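Local coordinates for beta-amyloid-like protein (Caenorhabditis elegans, PDB 3K66) that is a worm homologue of human amyloid precursor protein whose E2 domain binds heparin and which probably acts in cell adhesion and neuronal development, at residues K203-R206 with D207-P211; Y193-P196 with I197-Y201; A161-P164 with T165-R169. All blocks are in the same frame, centred on the assembly; numbering follows the deposited sequence.

Contact 1: K203-R206 with D207-P211; sequences KDYR and DEVSP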
# COMPACT_ATOMS: atom_id res chain seq x y z
N LYS A 203 -10.60 -18.53 -8.93
CA LYS A 203 -11.45 -18.48 -7.75
C LYS A 203 -10.61 -18.89 -6.52
O LYS A 203 -10.66 -18.23 -5.47
CB LYS A 203 -12.66 -19.41 -7.91
CG LYS A 203 -13.48 -19.65 -6.65
CD LYS A 203 -12.95 -20.84 -5.84
CE LYS A 203 -14.01 -21.40 -4.88
NZ LYS A 203 -14.56 -20.33 -3.96
N ASP A 204 -9.84 -19.96 -6.67
CA ASP A 204 -8.99 -20.43 -5.59
C ASP A 204 -7.96 -19.37 -5.22
O ASP A 204 -7.82 -19.01 -4.05
CB ASP A 204 -8.29 -21.75 -5.95
CG ASP A 204 -9.22 -22.94 -5.82
OD1 ASP A 204 -10.11 -22.86 -4.95
OD2 ASP A 204 -9.07 -23.94 -6.58
N TYR A 205 -7.24 -18.84 -6.20
CA TYR A 205 -6.24 -17.83 -5.91
C TYR A 205 -6.83 -16.61 -5.24
O TYR A 205 -6.24 -16.08 -4.32
CB TYR A 205 -5.51 -17.39 -7.16
CG TYR A 205 -4.30 -16.55 -6.82
CD1 TYR A 205 -3.13 -17.15 -6.34
CD2 TYR A 205 -4.33 -15.17 -6.94
CE1 TYR A 205 -2.02 -16.39 -5.99
CE2 TYR A 205 -3.22 -14.39 -6.60
CZ TYR A 205 -2.07 -15.02 -6.13
OH TYR A 205 -0.95 -14.28 -5.83
N ARG A 206 -7.98 -16.14 -5.70
CA ARG A 206 -8.58 -14.98 -5.05
C ARG A 206 -8.95 -15.32 -3.60
O ARG A 206 -8.68 -14.54 -2.69
CB ARG A 206 -9.82 -14.49 -5.78
CG ARG A 206 -10.53 -13.42 -4.99
CD ARG A 206 -11.68 -12.80 -5.74
NE ARG A 206 -11.19 -12.03 -6.88
CZ ARG A 206 -11.97 -11.39 -7.74
NH1 ARG A 206 -13.28 -11.45 -7.57
NH2 ARG A 206 -11.45 -10.71 -8.77
N ASP A 207 -9.56 -16.48 -3.39
CA ASP A 207 -9.93 -16.86 -2.03
C ASP A 207 -8.75 -16.73 -1.06
O ASP A 207 -8.92 -16.21 0.04
CB ASP A 207 -10.50 -18.28 -1.97
CG ASP A 207 -11.96 -18.35 -2.42
OD1 ASP A 207 -12.66 -17.31 -2.34
OD2 ASP A 207 -12.40 -19.45 -2.85
N GLU A 208 -7.57 -17.19 -1.47
CA GLU A 208 -6.38 -17.13 -0.62
C GLU A 208 -5.84 -15.74 -0.32
O GLU A 208 -5.64 -15.36 0.84
CB GLU A 208 -5.23 -17.91 -1.23
CG GLU A 208 -5.40 -19.41 -1.28
CD GLU A 208 -4.14 -20.09 -1.80
OE1 GLU A 208 -3.08 -19.92 -1.17
OE2 GLU A 208 -4.23 -20.78 -2.83
N VAL A 209 -5.56 -15.00 -1.39
CA VAL A 209 -4.96 -13.69 -1.30
C VAL A 209 -5.80 -12.52 -0.82
O VAL A 209 -5.30 -11.63 -0.14
CB VAL A 209 -4.35 -13.33 -2.65
CG1 VAL A 209 -3.86 -11.91 -2.63
CG2 VAL A 209 -3.20 -14.30 -2.94
N SER A 210 -7.07 -12.49 -1.20
CA SER A 210 -7.95 -11.41 -0.80
C SER A 210 -9.34 -12.00 -0.55
O SER A 210 -10.23 -11.89 -1.39
CB SER A 210 -8.02 -10.34 -1.89
OG SER A 210 -8.47 -9.11 -1.35
N PRO A 211 -9.53 -12.62 0.63
CA PRO A 211 -10.74 -13.28 1.14
C PRO A 211 -12.04 -12.47 1.22
O PRO A 211 -12.51 -11.95 0.20
CB PRO A 211 -10.28 -13.79 2.51
CG PRO A 211 -9.19 -12.83 2.90
CD PRO A 211 -8.44 -12.70 1.61

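Contact 2: Y193-P196 with I197-Y201; sequences YVRP and IAVTY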
# COMPACT_ATOMS: atom_id res chain seq x y z
N TYR A 193 -9.77 -28.07 -22.18
CA TYR A 193 -9.02 -28.61 -21.05
C TYR A 193 -8.28 -27.61 -20.16
O TYR A 193 -8.09 -27.88 -18.97
CB TYR A 193 -8.06 -29.69 -21.56
CG TYR A 193 -8.78 -30.82 -22.30
CD1 TYR A 193 -8.77 -30.89 -23.69
CD2 TYR A 193 -9.52 -31.78 -21.60
CE1 TYR A 193 -9.47 -31.90 -24.37
CE2 TYR A 193 -10.23 -32.78 -22.28
CZ TYR A 193 -10.20 -32.84 -23.66
OH TYR A 193 -10.93 -33.82 -24.31
N VAL A 194 -7.88 -26.47 -20.70
CA VAL A 194 -7.16 -25.49 -19.88
C VAL A 194 -8.08 -24.53 -19.10
O VAL A 194 -7.82 -24.22 -17.94
CB VAL A 194 -6.17 -24.63 -20.72
CG1 VAL A 194 -5.31 -23.78 -19.78
CG2 VAL A 194 -5.28 -25.51 -21.55
N ARG A 195 -9.14 -24.08 -19.76
CA ARG A 195 -10.08 -23.12 -19.16
C ARG A 195 -10.63 -23.48 -17.77
O ARG A 195 -10.39 -22.75 -16.79
CB ARG A 195 -11.24 -22.83 -20.12
CG ARG A 195 -12.32 -21.96 -19.53
CD ARG A 195 -13.10 -21.26 -20.62
NE ARG A 195 -13.96 -20.21 -20.09
CZ ARG A 195 -15.00 -20.43 -19.30
NH1 ARG A 195 -15.32 -21.67 -18.95
NH2 ARG A 195 -15.69 -19.40 -18.85
N PRO A 196 -11.37 -24.60 -17.65
CA PRO A 196 -11.91 -24.95 -16.33
C PRO A 196 -10.82 -25.01 -15.27
O PRO A 196 -11.10 -24.82 -14.09
CB PRO A 196 -12.58 -26.30 -16.59
CG PRO A 196 -11.70 -26.89 -17.62
CD PRO A 196 -11.48 -25.74 -18.57
N ILE A 197 -9.58 -25.25 -15.68
CA ILE A 197 -8.49 -25.29 -14.71
C ILE A 197 -8.09 -23.88 -14.25
O ILE A 197 -7.94 -23.61 -13.04
CB ILE A 197 -7.24 -26.00 -15.27
CG1 ILE A 197 -7.60 -27.43 -15.67
CG2 ILE A 197 -6.15 -26.06 -14.20
CD1 ILE A 197 -6.43 -28.21 -16.23
N ALA A 198 -7.91 -22.98 -15.21
CA ALA A 198 -7.55 -21.60 -14.93
C ALA A 198 -8.64 -20.86 -14.16
O ALA A 198 -8.33 -20.07 -13.27
CB ALA A 198 -7.25 -20.85 -16.25
N VAL A 199 -9.91 -21.11 -14.51
CA VAL A 199 -11.03 -20.44 -13.83
C VAL A 199 -11.08 -20.81 -12.35
O VAL A 199 -11.22 -19.94 -11.49
CB VAL A 199 -12.41 -20.76 -14.48
CG1 VAL A 199 -13.52 -20.13 -13.67
CG2 VAL A 199 -12.49 -20.22 -15.91
N THR A 200 -10.97 -22.10 -12.05
CA THR A 200 -10.97 -22.54 -10.66
C THR A 200 -9.75 -21.93 -9.95
O THR A 200 -9.84 -21.42 -8.81
CB THR A 200 -10.93 -24.06 -10.57
OG1 THR A 200 -12.05 -24.59 -11.29
CG2 THR A 200 -11.01 -24.52 -9.10
N TYR A 201 -8.62 -21.94 -10.64
CA TYR A 201 -7.40 -21.37 -10.09
C TYR A 201 -7.66 -19.93 -9.71
O TYR A 201 -7.19 -19.45 -8.68
CB TYR A 201 -6.26 -21.42 -11.09
CG TYR A 201 -4.98 -20.78 -10.57
CD1 TYR A 201 -4.19 -21.42 -9.62
CD2 TYR A 201 -4.58 -19.52 -11.03
CE1 TYR A 201 -3.03 -20.83 -9.15
CE2 TYR A 201 -3.43 -18.93 -10.56
CZ TYR A 201 -2.66 -19.58 -9.62
OH TYR A 201 -1.50 -18.99 -9.17

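Contact 3: A161-P164 with T165-R169; sequences AYKP and TVIHR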
# COMPACT_ATOMS: atom_id res chain seq x y z
N ALA A 161 -13.06 9.53 -1.15
CA ALA A 161 -12.65 10.11 -2.42
C ALA A 161 -11.80 9.10 -3.20
O ALA A 161 -11.08 9.46 -4.13
CB ALA A 161 -11.84 11.39 -2.19
N TYR A 162 -11.90 7.84 -2.80
CA TYR A 162 -11.15 6.79 -3.44
C TYR A 162 -12.08 5.67 -3.86
O TYR A 162 -11.83 4.99 -4.86
CB TYR A 162 -10.10 6.26 -2.45
CG TYR A 162 -9.09 5.31 -3.06
CD1 TYR A 162 -8.34 5.68 -4.17
CD2 TYR A 162 -8.83 4.07 -2.47
CE1 TYR A 162 -7.34 4.85 -4.68
CE2 TYR A 162 -7.84 3.23 -2.97
CZ TYR A 162 -7.09 3.62 -4.07
OH TYR A 162 -6.08 2.82 -4.53
N LYS A 163 -13.17 5.50 -3.12
CA LYS A 163 -14.10 4.43 -3.41
C LYS A 163 -14.47 4.35 -4.88
O LYS A 163 -14.29 3.31 -5.51
CB LYS A 163 -15.36 4.55 -2.55
CG LYS A 163 -16.27 3.33 -2.63
CD LYS A 163 -17.37 3.36 -1.58
CE LYS A 163 -18.18 2.04 -1.58
NZ LYS A 163 -19.10 1.88 -0.40
N PRO A 164 -14.98 5.45 -5.46
CA PRO A 164 -15.33 5.37 -6.88
C PRO A 164 -14.17 4.76 -7.68
O PRO A 164 -14.37 3.90 -8.54
CB PRO A 164 -15.61 6.83 -7.24
CG PRO A 164 -14.68 7.58 -6.34
CD PRO A 164 -14.87 6.85 -5.02
N THR A 165 -12.96 5.20 -7.36
CA THR A 165 -11.74 4.71 -8.01
C THR A 165 -11.50 3.21 -7.79
O THR A 165 -11.10 2.48 -8.71
CB THR A 165 -10.52 5.51 -7.48
OG1 THR A 165 -10.70 6.90 -7.79
CG2 THR A 165 -9.23 5.02 -8.09
N VAL A 166 -11.71 2.75 -6.56
CA VAL A 166 -11.51 1.34 -6.22
C VAL A 166 -12.47 0.46 -7.01
O VAL A 166 -12.06 -0.54 -7.57
CB VAL A 166 -11.71 1.09 -4.69
CG1 VAL A 166 -11.78 -0.40 -4.39
CG2 VAL A 166 -10.57 1.71 -3.91
N ILE A 167 -13.74 0.85 -7.04
CA ILE A 167 -14.72 0.08 -7.79
C ILE A 167 -14.38 0.09 -9.27
O ILE A 167 -14.72 -0.84 -9.98
CB ILE A 167 -16.17 0.63 -7.62
CG1 ILE A 167 -16.59 0.60 -6.14
CG2 ILE A 167 -17.14 -0.21 -8.44
CD1 ILE A 167 -17.95 1.21 -5.86
N HIS A 168 -13.72 1.14 -9.76
CA HIS A 168 -13.36 1.22 -11.18
C HIS A 168 -12.20 0.28 -11.49
O HIS A 168 -12.19 -0.38 -12.53
CB HIS A 168 -12.97 2.64 -11.56
CG HIS A 168 -12.67 2.80 -13.01
ND1 HIS A 168 -11.38 2.91 -13.50
CD2 HIS A 168 -13.48 2.82 -14.09
CE1 HIS A 168 -11.42 2.99 -14.82
NE2 HIS A 168 -12.68 2.94 -15.20
N ARG A 169 -11.22 0.22 -10.60
CA ARG A 169 -10.08 -0.67 -10.79
C ARG A 169 -10.53 -2.13 -10.73
O ARG A 169 -10.19 -2.92 -11.60
CB ARG A 169 -9.04 -0.45 -9.70
CG ARG A 169 -7.93 0.50 -10.08
CD ARG A 169 -6.79 0.31 -9.12
NE ARG A 169 -5.52 0.66 -9.74
CZ ARG A 169 -4.64 1.48 -9.17
NH1 ARG A 169 -4.90 2.02 -7.98
NH2 ARG A 169 -3.50 1.77 -9.80

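Contact 1: K203-R206 with D207-P211
The Y205 ring carries the CG2 methyl of V209 over one face, set off from the middle toward the rim, in a CH-pi contact at the C-terminal end of helix 195-209. CG2 lies 3.8 Å from the centroid of the Y205 ring, 26° off its normal, and comes nearest at Y205 CZ, 3.5 Å away, on the hydroxyl half of the ring. With CG swung away from the backbone N and alongside the carbonyl carbon (chi1 -169°), the ring stands out from the helix and leans toward its C-terminal end, which brings its hydroxyl half under the V209 methyl one turn on. Y205 also touches R135 and E138 of helix 123-154, and V209 touches M142 there, so the pair faces that helix. Replacing Y205 with an alanine would probably strip the V209 methyl of its aromatic cover and open a gap against R135 and E138. R206 turns its guanidinium to another task, its NH2 forming salt bridges with E138 and D174. On the exposed side, K203 bends at chi2 and chi4 to bring NZ within 2.6 Å of D207 OD2, a salt bridge that uses the syn lone pair of that oxygen. D207 lies near the carbonyl end of the helix, where a negative charge is usually disfavoured, and D204 OD1 stands 4.6 Å from D207 OD2; the lysine is likely to offset both effects. S210 is the first residue whose backbone departs from the helix, yet its N still donates to R206 O at 3.0 Å.

Contact 2: Y193-P196 with I197-Y201
R195 and V199 lie side by side on the outer surface of the first turns of helix 195-209, while the backbone beside them is closely bonded. V199 N donates to R195 O at 2.8 Å, and A198 N reaches V194 O at 3.0 Å. P196 O receives two donors from T200: OG1 at 3.0 Å and, more weakly, N at 3.4 Å. With OG1 beside its own backbone N (chi1 -57°), the T200 hydroxyl leans back over the preceding turn to this oxygen, a common bond for a threonine inside a helix. I197 CD1 lies beside Y193 O, a contact and not a bond. The solvent side is looser. The chain of R195 runs extended from CG to NE, touching V199 CG2 through CG at 4.0 Å, and one face of its guanidinium lies above the same methyl, 4.2 Å from its plane. V194 and A198 are buried and turn to helix 123-154, where V194 and I197 meet L127 and A198 meets L130; farther on, Y201 OH is hydrogen-bonded to R135 NE of that helix.

Contact 3: A161-P164 with T165-R169
Helix 163-182 begins here, with Y162 at the N-cap position and its carbonyl accepting the first bond of the helix: V166 N donates to Y162 O at 2.8 Å. The next bond, I167 N to K163 O at 2.9 Å, is straighter, and H168 N follows to P164 O at 3.1 Å with a more bent N-H angle of 135°. P164 has no N-H to give, which costs little in the first turn, where backbone N-H groups have no acceptor within their own helix. The cap residue adds its side chain to the turn. With CG anti to the backbone N (chi1 -170°), the Y162 ring swings forward and crosses the side chains of T165 and V166 at about a right angle. The two methyls meet different flanks of the ring: V166 CG2 approaches CE2 of Y162 to 3.3 Å and lies just as near CD2, whereas T165 CG2 is nearest CE1, 3.9 Å away. V166 is buried, and the Y162 ring contributes to covering it. At the far end of the ring, Y162 OH stands 3.7 Å from R169 NH1, at the edge of the guanidinium and in its plane; ring and guanidinium planes are 77° apart. Both Y162 and R169 also touch T144 of helix 123-154, and Y162 reaches R147 there, so ring and arginine together bridge from the helix start to the neighbouring helix. On the outer surface H168 meets the ring of Y172 one turn later. A proline in the first turn and an N-cap tyrosine whose ring packs against the side chains three and four residues on give a helix N-terminus packed against its antiparallel neighbour in the all-helical E2 domain.

Along the chain, contact 3 comes first, where helix 163-182 starts soon after short helix 156-160. Helix 163-182 and then short helix 188-191 lead to contact 2, at the start of helix 195-209, and contact 1 follows in the same helix at its end. Each is a local contact between successive helical turns and closes no long loop; they run in series, and none nests within or crosses another. Contacts 1 and 2 adjoin in sequence, their centres 15 Å apart. Contact 3 touches neither: its nearest atoms are about 8 Å from contact 1 and about 17 Å from contact 2. Helix 123-154 is the common neighbour, touched by side chains from all three.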